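Local atomic coordinates of phosphoglycerol transferase GacH (Streptococcus pyogenes MGAS5005, PDB entry 6DGM), a protein that probably transfers glycerol phosphate onto a streptococcal rhamnose polysaccharide, this chain being the metal-binding, sulfatase-like domain of a longer membrane protein. Residues A[48-52]-A[238-242]; A[268-272]-A[287-293]. One frame throughout, in Å; residues are numbered along the deposited sequence.

Interaction 1: residues A[48-52]-A[238-242]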
ATOM      1  N   SER A  48     -10.646   3.098  -1.756  1.00 13.93           N
ATOM      2  CA  SER A  48     -11.156   4.052  -2.730  1.00 15.38           C
ATOM      3  C   SER A  48     -10.807   5.501  -2.419  1.00 16.35           C
ATOM      4  O   SER A  48     -11.436   6.405  -2.974  1.00 17.42           O
ATOM      5  CB  SER A  48     -12.675   3.898  -2.903  1.00 16.38           C
ATOM      6  OG  SER A  48     -12.992   2.669  -3.519  1.00 16.41           O
ATOM      7  N   LEU A  49      -9.806   5.774  -1.590  1.00 15.36           N
ATOM      8  CA  LEU A  49      -9.499   7.154  -1.231  1.00 16.46           C
ATOM      9  C   LEU A  49      -8.633   7.855  -2.280  1.00 16.40           C
ATOM     10  O   LEU A  49      -7.501   7.452  -2.556  1.00 16.95           O
ATOM     11  CB  LEU A  49      -8.834   7.220   0.144  1.00 17.35           C
ATOM     12  CG  LEU A  49      -8.575   8.667   0.588  1.00 20.42           C
ATOM     13  CD1 LEU A  49      -8.902   8.833   2.051  1.00 20.59           C
ATOM     14  CD2 LEU A  49      -7.143   9.102   0.299  1.00 22.29           C
ATOM     15  N   SER A  50      -9.133   8.969  -2.799  1.00 16.25           N
ATOM     16  CA  SER A  50      -8.363   9.744  -3.759  1.00 16.38           C
ATOM     17  C   SER A  50      -8.995  11.125  -3.876  1.00 16.22           C
ATOM     18  O   SER A  50     -10.215  11.247  -4.047  1.00 16.61           O
ATOM     19  CB  SER A  50      -8.325   9.043  -5.123  1.00 17.58           C
ATOM     20  OG  SER A  50      -7.359   9.644  -5.979  1.00 19.25           O
ATOM     21  N   ASP A  51      -8.162  12.153  -3.802  1.00 17.27           N
ATOM     22  CA  ASP A  51      -8.646  13.520  -3.756  1.00 19.27           C
ATOM     23  C   ASP A  51      -9.413  13.843  -5.023  1.00 20.19           C
ATOM     24  O   ASP A  51      -8.825  13.838  -6.105  1.00 21.45           O
ATOM     25  CB  ASP A  51      -7.456  14.467  -3.634  1.00 21.17           C
ATOM     26  CG  ASP A  51      -7.862  15.898  -3.346  1.00 25.83           C
ATOM     27  OD1 ASP A  51      -9.056  16.249  -3.463  1.00 27.11           O
ATOM     28  OD2 ASP A  51      -6.964  16.691  -2.995  1.00 29.01           O
ATOM     29  N   PRO A  52     -10.709  14.148  -4.941  1.00 21.41           N
ATOM     30  CA  PRO A  52     -11.444  14.505  -6.165  1.00 22.91           C
ATOM     31  C   PRO A  52     -10.951  15.778  -6.835  1.00 23.99           C
ATOM     32  O   PRO A  52     -11.231  15.991  -8.024  1.00 24.31           O
ATOM     33  CB  PRO A  52     -12.901  14.627  -5.698  1.00 26.52           C
ATOM     34  CG  PRO A  52     -12.862  14.708  -4.213  1.00 30.38           C
ATOM     35  CD  PRO A  52     -11.562  14.142  -3.736  1.00 23.95           C
ATOM     36  N   TYR A 238     -19.790  10.313  -2.009  1.00 17.15           N
ATOM     37  CA  TYR A 238     -18.401   9.928  -1.778  1.00 15.73           C
ATOM     38  C   TYR A 238     -17.613  11.048  -1.108  1.00 15.40           C
ATOM     39  O   TYR A 238     -16.835  10.798  -0.178  1.00 15.18           O
ATOM     40  CB  TYR A 238     -17.769   9.558  -3.119  1.00 15.59           C
ATOM     41  CG  TYR A 238     -16.273   9.373  -3.078  1.00 15.89           C
ATOM     42  CD1 TYR A 238     -15.729   8.196  -2.606  1.00 14.47           C
ATOM     43  CD2 TYR A 238     -15.420  10.380  -3.523  1.00 16.71           C
ATOM     44  CE1 TYR A 238     -14.347   8.031  -2.567  1.00 14.71           C
ATOM     45  CE2 TYR A 238     -14.052  10.220  -3.503  1.00 15.86           C
ATOM     46  CZ  TYR A 238     -13.525   9.044  -3.011  1.00 15.52           C
ATOM     47  OH  TYR A 238     -12.152   8.883  -2.986  1.00 16.73           O
ATOM     48  N   ALA A 239     -17.787  12.298  -1.575  1.00 15.93           N
ATOM     49  CA  ALA A 239     -17.056  13.413  -0.982  1.00 16.43           C
ATOM     50  C   ALA A 239     -17.443  13.611   0.483  1.00 17.01           C
ATOM     51  O   ALA A 239     -16.584  13.910   1.326  1.00 17.80           O
ATOM     52  CB  ALA A 239     -17.287  14.706  -1.765  1.00 17.25           C
ATOM     53  N   ARG A 240     -18.727  13.459   0.798  1.00 17.24           N
ATOM     54  CA  ARG A 240     -19.173  13.533   2.183  1.00 17.31           C
ATOM     55  C   ARG A 240     -18.501  12.456   3.022  1.00 17.55           C
ATOM     56  O   ARG A 240     -18.019  12.723   4.125  1.00 17.48           O
ATOM     57  CB  ARG A 240     -20.697  13.415   2.253  1.00 16.52           C
ATOM     58  CG  ARG A 240     -21.397  14.641   1.730  1.00 16.36           C
ATOM     59  CD  ARG A 240     -22.858  14.367   1.478  1.00 17.19           C
ATOM     60  NE  ARG A 240     -23.524  15.596   1.059  1.00 18.77           N
ATOM     61  CZ  ARG A 240     -24.750  15.661   0.565  1.00 19.88           C
ATOM     62  NH1 ARG A 240     -25.468  14.559   0.413  1.00 20.31           N
ATOM     63  NH2 ARG A 240     -25.244  16.836   0.202  1.00 19.99           N
ATOM     64  N   LEU A 241     -18.465  11.220   2.511  1.00 17.01           N
ATOM     65  CA  LEU A 241     -17.807  10.133   3.231  1.00 17.53           C
ATOM     66  C   LEU A 241     -16.318  10.406   3.413  1.00 17.51           C
ATOM     67  O   LEU A 241     -15.762  10.138   4.486  1.00 18.36           O
ATOM     68  CB  LEU A 241     -18.056   8.812   2.500  1.00 17.72           C
ATOM     69  CG  LEU A 241     -19.503   8.316   2.593  1.00 19.74           C
ATOM     70  CD1 LEU A 241     -19.717   7.150   1.635  1.00 20.37           C
ATOM     71  CD2 LEU A 241     -19.849   7.864   3.989  1.00 20.36           C
ATOM     72  N   LEU A 242     -15.661  10.980   2.403  1.00 16.57           N
ATOM     73  CA  LEU A 242     -14.254  11.331   2.564  1.00 16.60           C
ATOM     74  C   LEU A 242     -14.053  12.311   3.713  1.00 17.39           C
ATOM     75  O   LEU A 242     -13.032  12.256   4.417  1.00 17.89           O
ATOM     76  CB  LEU A 242     -13.674  11.946   1.295  1.00 17.68           C
ATOM     77  CG  LEU A 242     -13.284  11.019   0.158  1.00 18.75           C
ATOM     78  CD1 LEU A 242     -12.485  11.832  -0.873  1.00 17.04           C
ATOM     79  CD2 LEU A 242     -12.483   9.806   0.587  1.00 21.36           C
TER
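Ser48 meets Tyr238 through its backbone: the carbonyl oxygen Ser48 O accepts the phenol proton of Tyr238 OH at 2.6 Å. The donor lies in the carbonyl plane, with a C=O...donor angle of 148°. Ser48 takes up positive phi, which turns the loop here. Leu49 CA lies 3.6 Å from Tyr238 OH, while its side chain heads off to Leu242, the oblique meeting of branches bringing Leu49 CD1 to 4.0 Å from Leu242 CD2. At Ser50 the backbone returns to the tyrosine. Ser50 N donates to Tyr238 OH at 3.0 Å, on a path bent to 140°. The phenol oxygen thus gives one bond and receives another, which fixes the rotation of its hydrogen and satisfies two buried backbone groups. Tyrosine suits the place because a long, rigid ring can carry one hydroxyl from the helix to the loop; with its CG anti to the backbone N (chi1 170°), the ring extends edge-on toward Ser48 O and Ser50 O. Pro52 ends the segment with an apolar touch, its CD meeting Leu242 CD1 tip to tip at 3.8 Å. One turn along the helix from Tyr238, Leu242 also lays its CG over a face of the tyrosine ring, 3.7 Å above the plane and offset toward the rim; its methyls part toward the loop, CD1 to Pro52 and Ser50 O, CD2 to Leu49. Trp212 adds an edge-to-face contact to Tyr238. The whole contact is buried and lays the loop between strands 40-46 and 58-60 against helix 229-257, with Ser48 beside the manganese ligands Glu47 and His271.

Interaction 2: residues A[268-272]-A[287-293]. With MN (manganese (II) ion), chain C.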
ATOM      1  N   TYR A 268      -2.600   4.908   2.123  1.00 14.25           N
ATOM      2  CA  TYR A 268      -2.760   5.090   0.689  1.00 14.38           C
ATOM      3  C   TYR A 268      -4.158   4.681   0.258  1.00 14.53           C
ATOM      4  O   TYR A 268      -4.760   3.773   0.838  1.00 14.23           O
ATOM      5  CB  TYR A 268      -1.711   4.284  -0.113  1.00 14.27           C
ATOM      6  CG  TYR A 268      -1.905   2.781  -0.044  1.00 14.53           C
ATOM      7  CD1 TYR A 268      -1.513   2.056   1.075  1.00 15.42           C
ATOM      8  CD2 TYR A 268      -2.473   2.085  -1.114  1.00 14.81           C
ATOM      9  CE1 TYR A 268      -1.681   0.685   1.134  1.00 16.71           C
ATOM     10  CE2 TYR A 268      -2.648   0.707  -1.062  1.00 15.84           C
ATOM     11  CZ  TYR A 268      -2.245   0.018   0.056  1.00 16.84           C
ATOM     12  OH  TYR A 268      -2.415  -1.346   0.086  1.00 17.62           O
ATOM     13  N   GLY A 269      -4.658   5.349  -0.777  1.00 15.75           N
ATOM     14  CA  GLY A 269      -5.838   4.847  -1.452  1.00 15.80           C
ATOM     15  C   GLY A 269      -5.440   3.806  -2.483  1.00 15.17           C
ATOM     16  O   GLY A 269      -4.445   3.944  -3.204  1.00 15.51           O
ATOM     17  N   ASP A 270      -6.239   2.735  -2.567  1.00 13.61           N
ATOM     18  CA  ASP A 270      -5.892   1.641  -3.474  1.00 13.29           C
ATOM     19  C   ASP A 270      -6.157   1.976  -4.940  1.00 14.25           C
ATOM     20  O   ASP A 270      -5.422   1.519  -5.820  1.00 15.40           O
ATOM     21  CB  ASP A 270      -6.556   0.328  -3.057  1.00 13.54           C
ATOM     22  CG  ASP A 270      -8.081   0.416  -2.902  1.00 15.04           C
ATOM     23  OD1 ASP A 270      -8.650   1.528  -2.815  1.00 15.12           O
ATOM     24  OD2 ASP A 270      -8.729  -0.655  -2.889  1.00 17.56           O
ATOM     25  N   HIS A 271      -7.235   2.711  -5.226  1.00 13.93           N
ATOM     26  CA  HIS A 271      -7.651   3.083  -6.572  1.00 14.80           C
ATOM     27  C   HIS A 271      -8.717   4.160  -6.397  1.00 15.58           C
ATOM     28  O   HIS A 271      -9.248   4.354  -5.296  1.00 14.75           O
ATOM     29  CB  HIS A 271      -8.259   1.884  -7.336  1.00 14.50           C
ATOM     30  CG  HIS A 271      -9.293   1.155  -6.535  1.00 15.00           C
ATOM     31  ND1 HIS A 271     -10.566   1.654  -6.337  1.00 15.40           N
ATOM     32  CD2 HIS A 271      -9.225   0.004  -5.827  1.00 15.59           C
ATOM     33  CE1 HIS A 271     -11.237   0.831  -5.549  1.00 15.23           C
ATOM     34  NE2 HIS A 271     -10.446  -0.176  -5.227  1.00 18.07           N
ATOM     35  N   LEU A 272      -9.010   4.866  -7.485  1.00 16.41           N
ATOM     36  CA  LEU A 272     -10.108   5.821  -7.469  1.00 15.87           C
ATOM     37  C   LEU A 272     -11.433   5.080  -7.305  1.00 15.53           C
ATOM     38  O   LEU A 272     -11.559   3.922  -7.716  1.00 15.27           O
ATOM     39  CB  LEU A 272     -10.147   6.608  -8.780  1.00 15.80           C
ATOM     40  CG  LEU A 272      -9.361   7.917  -8.800  1.00 16.20           C
ATOM     41  CD1 LEU A 272      -7.857   7.692  -8.815  1.00 16.82           C
ATOM     42  CD2 LEU A 272      -9.776   8.784  -9.961  1.00 16.99           C
ATOM     43  N   ASN A 287      -4.758  10.712 -14.420  1.00 23.92           N
ATOM     44  CA  ASN A 287      -5.358  10.919 -13.105  1.00 22.02           C
ATOM     45  C   ASN A 287      -6.436   9.897 -12.778  1.00 20.36           C
ATOM     46  O   ASN A 287      -6.878   9.833 -11.631  1.00 20.90           O
ATOM     47  CB  ASN A 287      -5.914  12.339 -13.001  1.00 23.72           C
ATOM     48  CG  ASN A 287      -4.815  13.378 -12.832  1.00 29.16           C
ATOM     49  OD1 ASN A 287      -3.817  13.131 -12.159  1.00 31.09           O
ATOM     50  ND2 ASN A 287      -4.989  14.534 -13.447  1.00 32.59           N
ATOM     51  N   LYS A 288      -6.852   9.082 -13.745  1.00 19.36           N
ATOM     52  CA  LYS A 288      -7.757   7.980 -13.427  1.00 18.24           C
ATOM     53  C   LYS A 288      -7.090   6.924 -12.553  1.00 18.12           C
ATOM     54  O   LYS A 288      -7.798   6.116 -11.943  1.00 18.40           O
ATOM     55  CB  LYS A 288      -8.278   7.379 -14.726  1.00 19.63           C
ATOM     56  CG  LYS A 288      -9.304   6.290 -14.589  1.00 20.25           C
ATOM     57  CD  LYS A 288      -9.867   5.944 -15.982  1.00 22.29           C
ATOM     58  CE  LYS A 288     -10.689   4.670 -15.951  1.00 23.05           C
ATOM     59  NZ  LYS A 288     -11.230   4.363 -17.323  1.00 24.30           N
ATOM     60  N   TYR A 289      -5.751   6.930 -12.454  1.00 18.15           N
ATOM     61  CA  TYR A 289      -5.009   5.885 -11.758  1.00 18.45           C
ATOM     62  C   TYR A 289      -4.042   6.433 -10.716  1.00 18.85           C
ATOM     63  O   TYR A 289      -3.111   5.722 -10.319  1.00 20.90           O
ATOM     64  CB  TYR A 289      -4.259   5.004 -12.769  1.00 18.31           C
ATOM     65  CG  TYR A 289      -5.204   4.349 -13.742  1.00 19.01           C
ATOM     66  CD1 TYR A 289      -5.845   3.167 -13.414  1.00 19.40           C
ATOM     67  CD2 TYR A 289      -5.500   4.936 -14.976  1.00 20.52           C
ATOM     68  CE1 TYR A 289      -6.721   2.556 -14.291  1.00 20.95           C
ATOM     69  CE2 TYR A 289      -6.395   4.335 -15.861  1.00 22.85           C
ATOM     70  CZ  TYR A 289      -7.002   3.147 -15.508  1.00 23.14           C
ATOM     71  OH  TYR A 289      -7.890   2.549 -16.369  1.00 24.26           O
ATOM     72  N   LEU A 290      -4.254   7.655 -10.228  1.00 17.37           N
ATOM     73  CA  LEU A 290      -3.345   8.273  -9.269  1.00 17.15           C
ATOM     74  C   LEU A 290      -4.085   8.586  -7.973  1.00 17.61           C
ATOM     75  O   LEU A 290      -4.912   9.507  -7.925  1.00 19.07           O
ATOM     76  CB  LEU A 290      -2.709   9.535  -9.855  1.00 18.09           C
ATOM     77  CG  LEU A 290      -1.743   9.291 -11.014  1.00 20.59           C
ATOM     78  CD1 LEU A 290      -1.340  10.591 -11.665  1.00 21.23           C
ATOM     79  CD2 LEU A 290      -0.510   8.524 -10.520  1.00 21.97           C
ATOM     80  N   THR A 291      -3.744   7.854  -6.912  1.00 16.81           N
ATOM     81  CA  THR A 291      -4.305   8.072  -5.587  1.00 16.54           C
ATOM     82  C   THR A 291      -3.285   8.786  -4.698  1.00 16.05           C
ATOM     83  O   THR A 291      -2.135   9.013  -5.080  1.00 16.23           O
ATOM     84  CB  THR A 291      -4.680   6.734  -4.948  1.00 16.82           C
ATOM     85  OG1 THR A 291      -3.472   6.000  -4.671  1.00 16.47           O
ATOM     86  CG2 THR A 291      -5.569   5.904  -5.858  1.00 17.78           C
ATOM     87  N   ASP A 292      -3.720   9.118  -3.478  1.00 15.99           N
ATOM     88  CA  ASP A 292      -2.867   9.769  -2.482  1.00 15.99           C
ATOM     89  C   ASP A 292      -2.189   8.760  -1.574  1.00 17.08           C
ATOM     90  O   ASP A 292      -2.768   7.728  -1.234  1.00 16.77           O
ATOM     91  CB  ASP A 292      -3.728  10.702  -1.628  1.00 16.38           C
ATOM     92  CG  ASP A 292      -4.403  11.769  -2.454  1.00 18.37           C
ATOM     93  OD1 ASP A 292      -5.513  11.498  -2.988  1.00 18.63           O
ATOM     94  OD2 ASP A 292      -3.805  12.868  -2.601  1.00 20.24           O
ATOM     95  N   TYR A 293      -0.956   9.064  -1.177  1.00 17.39           N
ATOM     96  CA  TYR A 293      -0.292   8.288  -0.140  1.00 17.09           C
ATOM     97  C   TYR A 293       0.508   9.215   0.771  1.00 16.95           C
ATOM     98  O   TYR A 293       0.920  10.312   0.386  1.00 17.64           O
ATOM     99  CB  TYR A 293       0.644   7.196  -0.705  1.00 16.55           C
ATOM    100  CG  TYR A 293       2.044   7.703  -1.023  1.00 17.23           C
ATOM    101  CD1 TYR A 293       3.044   7.671  -0.058  1.00 18.53           C
ATOM    102  CD2 TYR A 293       2.357   8.244  -2.273  1.00 16.53           C
ATOM    103  CE1 TYR A 293       4.301   8.159  -0.321  1.00 19.66           C
ATOM    104  CE2 TYR A 293       3.622   8.737  -2.543  1.00 17.94           C
ATOM    105  CZ  TYR A 293       4.592   8.684  -1.565  1.00 19.28           C
ATOM    106  OH  TYR A 293       5.861   9.160  -1.796  1.00 19.92           O
TER
HETATM  107 MN    MN C 901     -10.670  -1.192  -3.344  1.00 17.49          MN
HETATM  108  O   HOH W   1      -7.680   4.160  -9.973  1.00 16.63           O
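Gly269 is held at both its polar backbone atoms between neighbouring antiparallel strands: Thr291 OG1 donates to Gly269 O at 2.7 Å, the donor tilted 31° from the carbonyl plane, and Gly269 N donates to Asp292 O at 3.1 Å. Glycine fits because Thr291 packs against it closely. Beside them Tyr268 and Tyr293 form a non-hydrogen-bonded pair, CB to CB 3.8 Å. The other branch of Thr291 serves the apolar side: CG2 rests on His271 CA at 3.6 Å. Leu272 CD2 touches Asn287 O, its CD1 touches Lys288 O and Leu290 O, and a water joins Leu272 N to Lys288 O.

The turn held in this way presents two metal ligands. Asp270 OD2 binds manganese at 2.1 Å, and His271 NE2 binds it too. Asp270 OD1 is held by Ser48 N. His271 ND1 donates to Leu272 O at 2.8 Å, nearly straight at 170°, which orients the imidazole and leaves NE2 for the metal. Glu47 and Thr89 add further ligands beside sn-glycerol-1-phosphate. An Asp-His pair just after a central strand is characteristic of metal sites in the alkaline phosphatase superfamily, lipoteichoic acid synthases included.

Strand 40-46 runs into the loop 48-52, which interaction 1 joins to helix 229-257, closing a loop of 185 residues that includes much of the large mixed sheet. The chain then leaves the helix and enters strand 263-269, beside strand 40-46 in that sheet. Interaction 2 closes a far shorter loop, 14 residues without helix or strand, to strand 290-297. The two loops follow one another in series and neither nest nor cross. Yet the contacts touch in space, their centres about 11 Å apart: Asp51 N lies 2.8 Å from Asp292 OD1, a probable hydrogen bond to a carboxylate also salt-bridged to Lys72 and Arg54. Together they tie helix 229-257, through loop 48-52, to central strands.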